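Long-range contacts in phenylalanine--tRNA ligase beta subunit (Pyrococcus horikoshii, PDB 2CXI), which forms, with the alpha subunit, the enzyme that attaches phenylalanine to tRNA(Phe) at the expense of ATP: residues P2-K8 with V45-S51; D10-I15 with A62-A66. All blocks are in the same frame, centred on the assembly; numbering follows the deposited sequence.

Contact 1 (P2-K8 with V45-S51)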
ATOM      1  N   PRO A   2      40.079 -11.468 -20.930  1.00 28.87           N
ATOM      2  CA  PRO A   2      39.167 -11.898 -22.010  1.00 27.63           C
ATOM      3  C   PRO A   2      39.119 -10.904 -23.162  1.00 26.68           C
ATOM      4  O   PRO A   2      39.508  -9.749 -22.987  1.00 26.58           O
ATOM      5  CB  PRO A   2      37.800 -12.006 -21.328  1.00 28.59           C
ATOM      6  CG  PRO A   2      37.923 -11.245 -20.065  1.00 29.21           C
ATOM      7  CD  PRO A   2      39.366 -11.223 -19.663  1.00 28.68           C
ATOM      8  N   LYS A   3      38.656 -11.368 -24.333  1.00 25.37           N
ATOM      9  CA  LYS A   3      38.543 -10.534 -25.514  1.00 25.56           C
ATOM     10  C   LYS A   3      37.122  -9.991 -25.700  1.00 24.80           C
ATOM     11  O   LYS A   3      36.137 -10.651 -25.323  1.00 24.85           O
ATOM     12  CB  LYS A   3      38.958 -11.324 -26.763  1.00 25.63           C
ATOM     13  CG  LYS A   3      40.468 -11.668 -26.784  1.00 25.97           C
ATOM     14  CD  LYS A   3      40.865 -12.431 -28.054  1.00 28.07           C
ATOM     15  CE  LYS A   3      42.267 -12.989 -27.901  1.00 31.97           C
ATOM     16  NZ  LYS A   3      42.700 -13.736 -29.138  1.00 35.90           N
ATOM     17  N   PHE A   4      37.010  -8.798 -26.285  1.00 22.77           N
ATOM     18  CA  PHE A   4      35.685  -8.224 -26.524  1.00 22.39           C
ATOM     19  C   PHE A   4      35.778  -7.190 -27.611  1.00 21.82           C
ATOM     20  O   PHE A   4      36.804  -6.566 -27.779  1.00 22.38           O
ATOM     21  CB  PHE A   4      35.094  -7.595 -25.246  1.00 21.84           C
ATOM     22  CG  PHE A   4      35.987  -6.547 -24.602  1.00 20.54           C
ATOM     23  CD1 PHE A   4      37.092  -6.924 -23.855  1.00 22.29           C
ATOM     24  CD2 PHE A   4      35.702  -5.202 -24.734  1.00 20.54           C
ATOM     25  CE1 PHE A   4      37.925  -5.958 -23.254  1.00 19.70           C
ATOM     26  CE2 PHE A   4      36.489  -4.238 -24.119  1.00 18.63           C
ATOM     27  CZ  PHE A   4      37.595  -4.619 -23.386  1.00 20.78           C
ATOM     28  N   ASP A   5      34.678  -7.016 -28.327  1.00 21.72           N
ATOM     29  CA  ASP A   5      34.606  -6.081 -29.408  1.00 22.12           C
ATOM     30  C   ASP A   5      34.053  -4.737 -28.958  1.00 21.60           C
ATOM     31  O   ASP A   5      33.202  -4.663 -28.063  1.00 22.04           O
ATOM     32  CB  ASP A   5      33.695  -6.625 -30.486  1.00 21.62           C
ATOM     33  CG  ASP A   5      34.206  -7.908 -31.098  1.00 25.48           C
ATOM     34  OD1 ASP A   5      35.421  -8.240 -31.002  1.00 23.55           O
ATOM     35  OD2 ASP A   5      33.442  -8.612 -31.756  1.00 26.63           O
ATOM     36  N   VAL A   6      34.559  -3.679 -29.583  1.00 20.50           N
ATOM     37  CA  VAL A   6      34.126  -2.328 -29.313  1.00 19.17           C
ATOM     38  C   VAL A   6      34.125  -1.488 -30.596  1.00 20.09           C
ATOM     39  O   VAL A   6      34.873  -1.763 -31.575  1.00 18.12           O
ATOM     40  CB  VAL A   6      35.004  -1.611 -28.254  1.00 19.12           C
ATOM     41  CG1 VAL A   6      34.898  -2.279 -26.846  1.00 17.90           C
ATOM     42  CG2 VAL A   6      36.468  -1.549 -28.684  1.00 18.22           C
ATOM     43  N   SER A   7      33.301  -0.444 -30.568  1.00 17.57           N
ATOM     44  CA  SER A   7      33.285   0.494 -31.656  1.00 18.50           C
ATOM     45  C   SER A   7      34.204   1.669 -31.410  1.00 17.57           C
ATOM     46  O   SER A   7      34.192   2.254 -30.325  1.00 17.15           O
ATOM     47  CB  SER A   7      31.824   0.902 -31.977  1.00 17.74           C
ATOM     48  OG  SER A   7      31.749   2.214 -32.437  1.00 19.35           O
ATOM     49  N   LYS A   8      35.051   1.994 -32.405  1.00 17.72           N
ATOM     50  CA  LYS A   8      35.974   3.129 -32.268  1.00 17.62           C
ATOM     51  C   LYS A   8      35.231   4.420 -31.942  1.00 18.07           C
ATOM     52  O   LYS A   8      35.695   5.203 -31.103  1.00 17.26           O
ATOM     53  CB  LYS A   8      36.827   3.340 -33.529  1.00 18.44           C
ATOM     54  CG  LYS A   8      37.801   4.556 -33.463  1.00 17.16           C
ATOM     55  CD  LYS A   8      38.628   4.588 -34.806  1.00 17.40           C
ATOM     56  CE  LYS A   8      39.678   5.720 -34.834  1.00 18.16           C
ATOM     57  NZ  LYS A   8      39.075   7.116 -34.938  1.00 20.22           N
ATOM     58  N   VAL A  45      34.483   1.727 -37.910  1.00 24.05           N
ATOM     59  CA  VAL A  45      35.652   0.999 -37.407  1.00 22.50           C
ATOM     60  C   VAL A  45      35.350   0.280 -36.066  1.00 22.12           C
ATOM     61  O   VAL A  45      34.806   0.896 -35.130  1.00 20.84           O
ATOM     62  CB  VAL A  45      36.908   1.926 -37.285  1.00 21.49           C
ATOM     63  CG1 VAL A  45      38.108   1.185 -36.679  1.00 19.19           C
ATOM     64  CG2 VAL A  45      37.284   2.555 -38.657  1.00 23.47           C
ATOM     65  N   TYR A  46      35.779  -0.982 -35.980  1.00 21.21           N
ATOM     66  CA  TYR A  46      35.696  -1.797 -34.762  1.00 20.53           C
ATOM     67  C   TYR A  46      37.070  -2.300 -34.351  1.00 21.14           C
ATOM     68  O   TYR A  46      37.944  -2.504 -35.219  1.00 20.55           O
ATOM     69  CB  TYR A  46      34.777  -2.991 -35.000  1.00 21.72           C
ATOM     70  CG  TYR A  46      33.349  -2.565 -35.192  1.00 21.83           C
ATOM     71  CD1 TYR A  46      32.513  -2.373 -34.100  1.00 23.15           C
ATOM     72  CD2 TYR A  46      32.838  -2.318 -36.482  1.00 23.11           C
ATOM     73  CE1 TYR A  46      31.178  -1.959 -34.285  1.00 25.13           C
ATOM     74  CE2 TYR A  46      31.523  -1.911 -36.673  1.00 26.97           C
ATOM     75  CZ  TYR A  46      30.696  -1.735 -35.578  1.00 26.82           C
ATOM     76  OH  TYR A  46      29.381  -1.335 -35.774  1.00 28.34           O
ATOM     77  N   PHE A  47      37.274  -2.424 -33.038  1.00 19.22           N
ATOM     78  CA  PHE A  47      38.431  -3.093 -32.468  1.00 19.34           C
ATOM     79  C   PHE A  47      37.985  -4.375 -31.750  1.00 19.79           C
ATOM     80  O   PHE A  47      36.895  -4.422 -31.127  1.00 19.91           O
ATOM     81  CB  PHE A  47      39.138  -2.205 -31.421  1.00 18.87           C
ATOM     82  CG  PHE A  47      39.487  -0.819 -31.868  1.00 17.96           C
ATOM     83  CD1 PHE A  47      39.808  -0.517 -33.203  1.00 18.89           C
ATOM     84  CD2 PHE A  47      39.631   0.192 -30.895  1.00 21.64           C
ATOM     85  CE1 PHE A  47      40.182   0.765 -33.564  1.00 19.81           C
ATOM     86  CE2 PHE A  47      40.033   1.482 -31.247  1.00 18.83           C
ATOM     87  CZ  PHE A  47      40.312   1.777 -32.578  1.00 19.07           C
ATOM     88  N   LYS A  48      38.811  -5.413 -31.836  1.00 20.01           N
ATOM     89  CA  LYS A  48      38.766  -6.473 -30.848  1.00 21.03           C
ATOM     90  C   LYS A  48      39.903  -6.214 -29.842  1.00 21.04           C
ATOM     91  O   LYS A  48      41.087  -6.121 -30.208  1.00 21.02           O
ATOM     92  CB  LYS A  48      38.892  -7.865 -31.454  1.00 21.71           C
ATOM     93  CG  LYS A  48      38.760  -8.979 -30.368  1.00 21.73           C
ATOM     94  CD  LYS A  48      38.793 -10.380 -30.980  1.00 23.62           C
ATOM     95  CE  LYS A  48      37.789 -10.514 -32.140  1.00 29.39           C
ATOM     96  NZ  LYS A  48      36.374 -10.658 -31.659  1.00 30.57           N
ATOM     97  N   LEU A  49      39.516  -6.057 -28.580  1.00 20.08           N
ATOM     98  CA  LEU A  49      40.455  -5.816 -27.507  1.00 20.45           C
ATOM     99  C   LEU A  49      40.676  -7.098 -26.713  1.00 21.39           C
ATOM    100  O   LEU A  49      39.772  -7.931 -26.585  1.00 20.58           O
ATOM    101  CB  LEU A  49      39.953  -4.676 -26.607  1.00 20.91           C
ATOM    102  CG  LEU A  49      39.665  -3.324 -27.270  1.00 20.79           C
ATOM    103  CD1 LEU A  49      39.170  -2.294 -26.258  1.00 19.92           C
ATOM    104  CD2 LEU A  49      40.983  -2.813 -27.934  1.00 21.31           C
ATOM    105  N   ASP A  50      41.906  -7.270 -26.236  1.00 23.37           N
ATOM    106  CA  ASP A  50      42.258  -8.443 -25.465  1.00 26.39           C
ATOM    107  C   ASP A  50      42.606  -7.930 -24.089  1.00 27.35           C
ATOM    108  O   ASP A  50      43.632  -7.262 -23.903  1.00 26.27           O
ATOM    109  CB  ASP A  50      43.451  -9.134 -26.110  1.00 26.39           C
ATOM    110  CG  ASP A  50      43.885 -10.417 -25.394  1.00 29.67           C
ATOM    111  OD1 ASP A  50      43.305 -10.822 -24.365  1.00 29.39           O
ATOM    112  OD2 ASP A  50      44.849 -11.085 -25.857  1.00 34.32           O
ATOM    113  N   SER A  51      41.732  -8.217 -23.131  1.00 29.81           N
ATOM    114  CA  SER A  51      41.933  -7.689 -21.777  1.00 32.88           C
ATOM    115  C   SER A  51      42.857  -8.554 -20.998  1.00 34.19           C
ATOM    116  O   SER A  51      42.607  -9.746 -20.759  1.00 34.82           O
ATOM    117  CB  SER A  51      40.653  -7.495 -20.978  1.00 33.58           C
ATOM    118  OG  SER A  51      41.016  -7.000 -19.687  1.00 35.83           O
TER
HETATM  119  O   HOH W   1      33.132   2.845 -34.901  1.00 22.85           O
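Phe4 and Leu49 face each other as a hydrogen-bonded pair where strand 3-7 runs antiparallel to strand 44-51, the edge and middle strands of a three-stranded antiparallel sheet (order 1-3-2) in the N-terminal part of the beta subunit. The Phe4 ring, with CG held between its backbone N and carbonyl carbon (chi1 55°), leans toward the neighbouring strand. Leu49 CB lies over one ring face, a CH-pi contact 4.2 Å from the centroid, while Ser51 CB sits at the ring edge in its plane. Leu49 CD1 reaches both Phe4 CE2 and, at 3.7 Å, Val6 CG2. Phe4, Val6, Phe47 and Leu49 lie on the same face of the sheet, packed against helices 8-15, 21-30, 62-72 and 116-133. Between the backbones, Phe4 pairs with Leu49 and Val6 with Phe47 through two hydrogen bonds each; Ser51 N to Pro2 O and Lys8 N to Val45 O close the two ends. Beyond the strand, Lys8 lays its CG 3.8 Å from Phe47 CZ, and its NZ forms a salt bridge with Glu12. A water donates to both Ser7 OG and Val45 O; Ser7 OG is also hydrogen-bonded to Asp117 OD2. On the other face, Lys48 folds back through bends at chi3 and chi4 (-51° and -76°), bringing NZ to the syn lone pair of Asp5 OD1 at 2.7 Å.

Contact 2 (D10-I15 with A62-A66)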
ATOM      1  N   ASP A  10      32.312   4.706 -30.516  1.00 17.50           N
ATOM      2  CA  ASP A  10      31.732   4.587 -29.150  1.00 17.15           C
ATOM      3  C   ASP A  10      32.796   4.988 -28.127  1.00 17.25           C
ATOM      4  O   ASP A  10      32.537   5.802 -27.256  1.00 17.48           O
ATOM      5  CB  ASP A  10      31.196   3.184 -28.902  1.00 17.22           C
ATOM      6  CG  ASP A  10      30.454   3.044 -27.579  1.00 17.84           C
ATOM      7  OD1 ASP A  10      29.709   3.967 -27.215  1.00 19.17           O
ATOM      8  OD2 ASP A  10      30.523   2.008 -26.866  1.00 17.23           O
ATOM      9  N   LEU A  11      34.021   4.442 -28.242  1.00 16.76           N
ATOM     10  CA  LEU A  11      35.118   4.821 -27.346  1.00 17.29           C
ATOM     11  C   LEU A  11      35.397   6.320 -27.351  1.00 16.86           C
ATOM     12  O   LEU A  11      35.538   6.961 -26.277  1.00 17.09           O
ATOM     13  CB  LEU A  11      36.392   4.102 -27.808  1.00 17.94           C
ATOM     14  CG  LEU A  11      36.900   2.749 -27.294  1.00 19.74           C
ATOM     15  CD1 LEU A  11      36.399   2.120 -25.991  1.00 18.46           C
ATOM     16  CD2 LEU A  11      37.310   1.756 -28.387  1.00 18.86           C
ATOM     17  N   GLU A  12      35.469   6.897 -28.550  1.00 16.14           N
ATOM     18  CA  GLU A  12      35.768   8.311 -28.715  1.00 16.48           C
ATOM     19  C   GLU A  12      34.671   9.255 -28.160  1.00 16.30           C
ATOM     20  O   GLU A  12      35.013  10.282 -27.573  1.00 17.15           O
ATOM     21  CB  GLU A  12      36.129   8.620 -30.186  1.00 16.20           C
ATOM     22  CG  GLU A  12      37.445   7.893 -30.523  1.00 17.10           C
ATOM     23  CD  GLU A  12      37.906   7.977 -31.965  1.00 18.64           C
ATOM     24  OE1 GLU A  12      37.079   8.242 -32.880  1.00 20.35           O
ATOM     25  OE2 GLU A  12      39.143   7.778 -32.175  1.00 20.14           O
ATOM     26  N   ARG A  13      33.397   8.915 -28.331  1.00 16.36           N
ATOM     27  CA  ARG A  13      32.325   9.713 -27.676  1.00 17.04           C
ATOM     28  C   ARG A  13      32.445   9.629 -26.162  1.00 16.34           C
ATOM     29  O   ARG A  13      32.262  10.637 -25.483  1.00 18.03           O
ATOM     30  CB  ARG A  13      30.915   9.364 -28.186  1.00 16.73           C
ATOM     31  CG  ARG A  13      30.395   7.956 -27.909  1.00 21.10           C
ATOM     32  CD  ARG A  13      28.868   7.803 -28.002  1.00 19.17           C
ATOM     33  NE  ARG A  13      28.449   6.414 -27.933  1.00 21.83           N
ATOM     34  CZ  ARG A  13      27.247   5.985 -28.320  1.00 24.17           C
ATOM     35  NH1 ARG A  13      26.340   6.846 -28.794  1.00 24.83           N
ATOM     36  NH2 ARG A  13      26.941   4.699 -28.233  1.00 27.56           N
ATOM     37  N   LEU A  14      32.830   8.461 -25.636  1.00 15.19           N
ATOM     38  CA  LEU A  14      33.010   8.283 -24.201  1.00 16.00           C
ATOM     39  C   LEU A  14      34.227   9.052 -23.637  1.00 15.92           C
ATOM     40  O   LEU A  14      34.152   9.728 -22.598  1.00 14.46           O
ATOM     41  CB  LEU A  14      33.066   6.775 -23.858  1.00 15.91           C
ATOM     42  CG  LEU A  14      31.775   5.963 -24.034  1.00 18.07           C
ATOM     43  CD1 LEU A  14      32.124   4.467 -23.992  1.00 17.79           C
ATOM     44  CD2 LEU A  14      30.746   6.351 -22.931  1.00 22.45           C
ATOM     45  N   ILE A  15      35.361   8.978 -24.343  1.00 14.43           N
ATOM     46  CA  ILE A  15      36.553   9.712 -23.929  1.00 14.73           C
ATOM     47  C   ILE A  15      36.369  11.185 -24.238  1.00 15.23           C
ATOM     48  O   ILE A  15      36.884  12.019 -23.520  1.00 16.84           O
ATOM     49  CB  ILE A  15      37.802   9.198 -24.740  1.00 14.04           C
ATOM     50  CG1 ILE A  15      38.104   7.724 -24.321  1.00 14.17           C
ATOM     51  CG2 ILE A  15      38.976  10.129 -24.512  1.00 14.73           C
ATOM     52  CD1 ILE A  15      38.872   6.941 -25.379  1.00 14.67           C
ATOM     53  N   ALA A  62      33.687  -1.098 -23.379  1.00 14.64           N
ATOM     54  CA  ALA A  62      34.051   0.251 -23.882  1.00 15.36           C
ATOM     55  C   ALA A  62      34.050   1.279 -22.765  1.00 15.04           C
ATOM     56  O   ALA A  62      34.912   2.177 -22.708  1.00 14.12           O
ATOM     57  CB  ALA A  62      33.077   0.703 -24.975  1.00 14.76           C
ATOM     58  N   GLU A  63      33.050   1.161 -21.876  1.00 14.62           N
ATOM     59  CA  GLU A  63      32.906   2.166 -20.815  1.00 14.64           C
ATOM     60  C   GLU A  63      34.132   2.148 -19.902  1.00 13.82           C
ATOM     61  O   GLU A  63      34.651   3.205 -19.508  1.00 12.80           O
ATOM     62  CB  GLU A  63      31.607   1.963 -19.985  1.00 14.94           C
ATOM     63  CG  GLU A  63      30.318   2.003 -20.810  1.00 16.83           C
ATOM     64  CD  GLU A  63      29.946   0.660 -21.438  1.00 18.76           C
ATOM     65  OE1 GLU A  63      30.710  -0.321 -21.345  1.00 25.63           O
ATOM     66  OE2 GLU A  63      28.864   0.565 -22.019  1.00 24.77           O
ATOM     67  N   GLY A  64      34.555   0.943 -19.518  1.00 14.04           N
ATOM     68  CA  GLY A  64      35.675   0.774 -18.590  1.00 13.86           C
ATOM     69  C   GLY A  64      37.012   1.150 -19.235  1.00 14.90           C
ATOM     70  O   GLY A  64      37.891   1.739 -18.590  1.00 14.76           O
ATOM     71  N   VAL A  65      37.145   0.810 -20.516  1.00 14.70           N
ATOM     72  CA  VAL A  65      38.339   1.174 -21.301  1.00 16.27           C
ATOM     73  C   VAL A  65      38.499   2.712 -21.456  1.00 16.20           C
ATOM     74  O   VAL A  65      39.592   3.282 -21.218  1.00 15.87           O
ATOM     75  CB  VAL A  65      38.300   0.469 -22.672  1.00 15.67           C
ATOM     76  CG1 VAL A  65      39.479   0.964 -23.589  1.00 18.43           C
ATOM     77  CG2 VAL A  65      38.383  -1.018 -22.482  1.00 18.73           C
ATOM     78  N   ALA A  66      37.397   3.380 -21.826  1.00 16.54           N
ATOM     79  CA  ALA A  66      37.359   4.825 -21.994  1.00 16.13           C
ATOM     80  C   ALA A  66      37.659   5.489 -20.666  1.00 17.25           C
ATOM     81  O   ALA A  66      38.345   6.494 -20.605  1.00 16.59           O
ATOM     82  CB  ALA A  66      35.983   5.248 -22.495  1.00 16.23           C
TER
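Asp10 turns one flat carboxylate to two partners: its OD2 meets Ala62 CB at 3.4 Å, while OD1 lies at the edge of the Arg13 guanidinium, in its plane. Arg13 grips that single oxygen side-on, NE (2.8 Å from Asp10 OD1) arriving on the anti lone pair and NH2 from above the carboxylate plane. Asp10 OD2 has a salt bridge to Arg257, which also pairs with Glu63 OE2, so one arginine lies between two acids and would be expected to offset their mutual repulsion; Glu63 OE1 is hydrogen-bonded with Ser61 OG. The rest is apolar helix-helix packing: segments 10-15 and 62-66, of helices 8-15 and 62-72, cross at -49° with their axes 9.1 Å apart at closest approach, and the small residues Ala62 and Ala66, one turn apart, face the first helix. Leu14 CB touches Ala66 CB at 3.6 Å, and Ile15 CG1 meets the same methyl at 3.7 Å. Leu14, its CG anti to the carbonyl carbon (chi1 -68°), also brings its CD1 to 4.0 Å from Ala62 CB. Trp24 of helix 21-30 packs against both Leu11 and Ile15. Leu11 CD1 lies 3.8 Å from Ala62 CB and 4.1 Å from Val65 CG1.

Contacts 1 and 2 lie about 11 Å apart between centres, and their segments alternate along the chain: strand 3-7 leads into helix 8-15, and strand 44-51 is followed by helix 62-72. The two helices of contact 2 pack on the apolar face of the strand pair of contact 1. Leu11 CD2 approaches Val6 CG2 to 3.4 Å and Phe47 CD2 to 3.8 Å, and Val65 CG2 lies 3.8 Å from Phe4 CZ. Ser7, the N-cap of helix 8-15, accepts a hydrogen bond from Asp10 N through OG. The Ser51 side chain is about 11 Å from that of Asp331, a predicted magnesium ligand, whereas contact 2 lies away from that site.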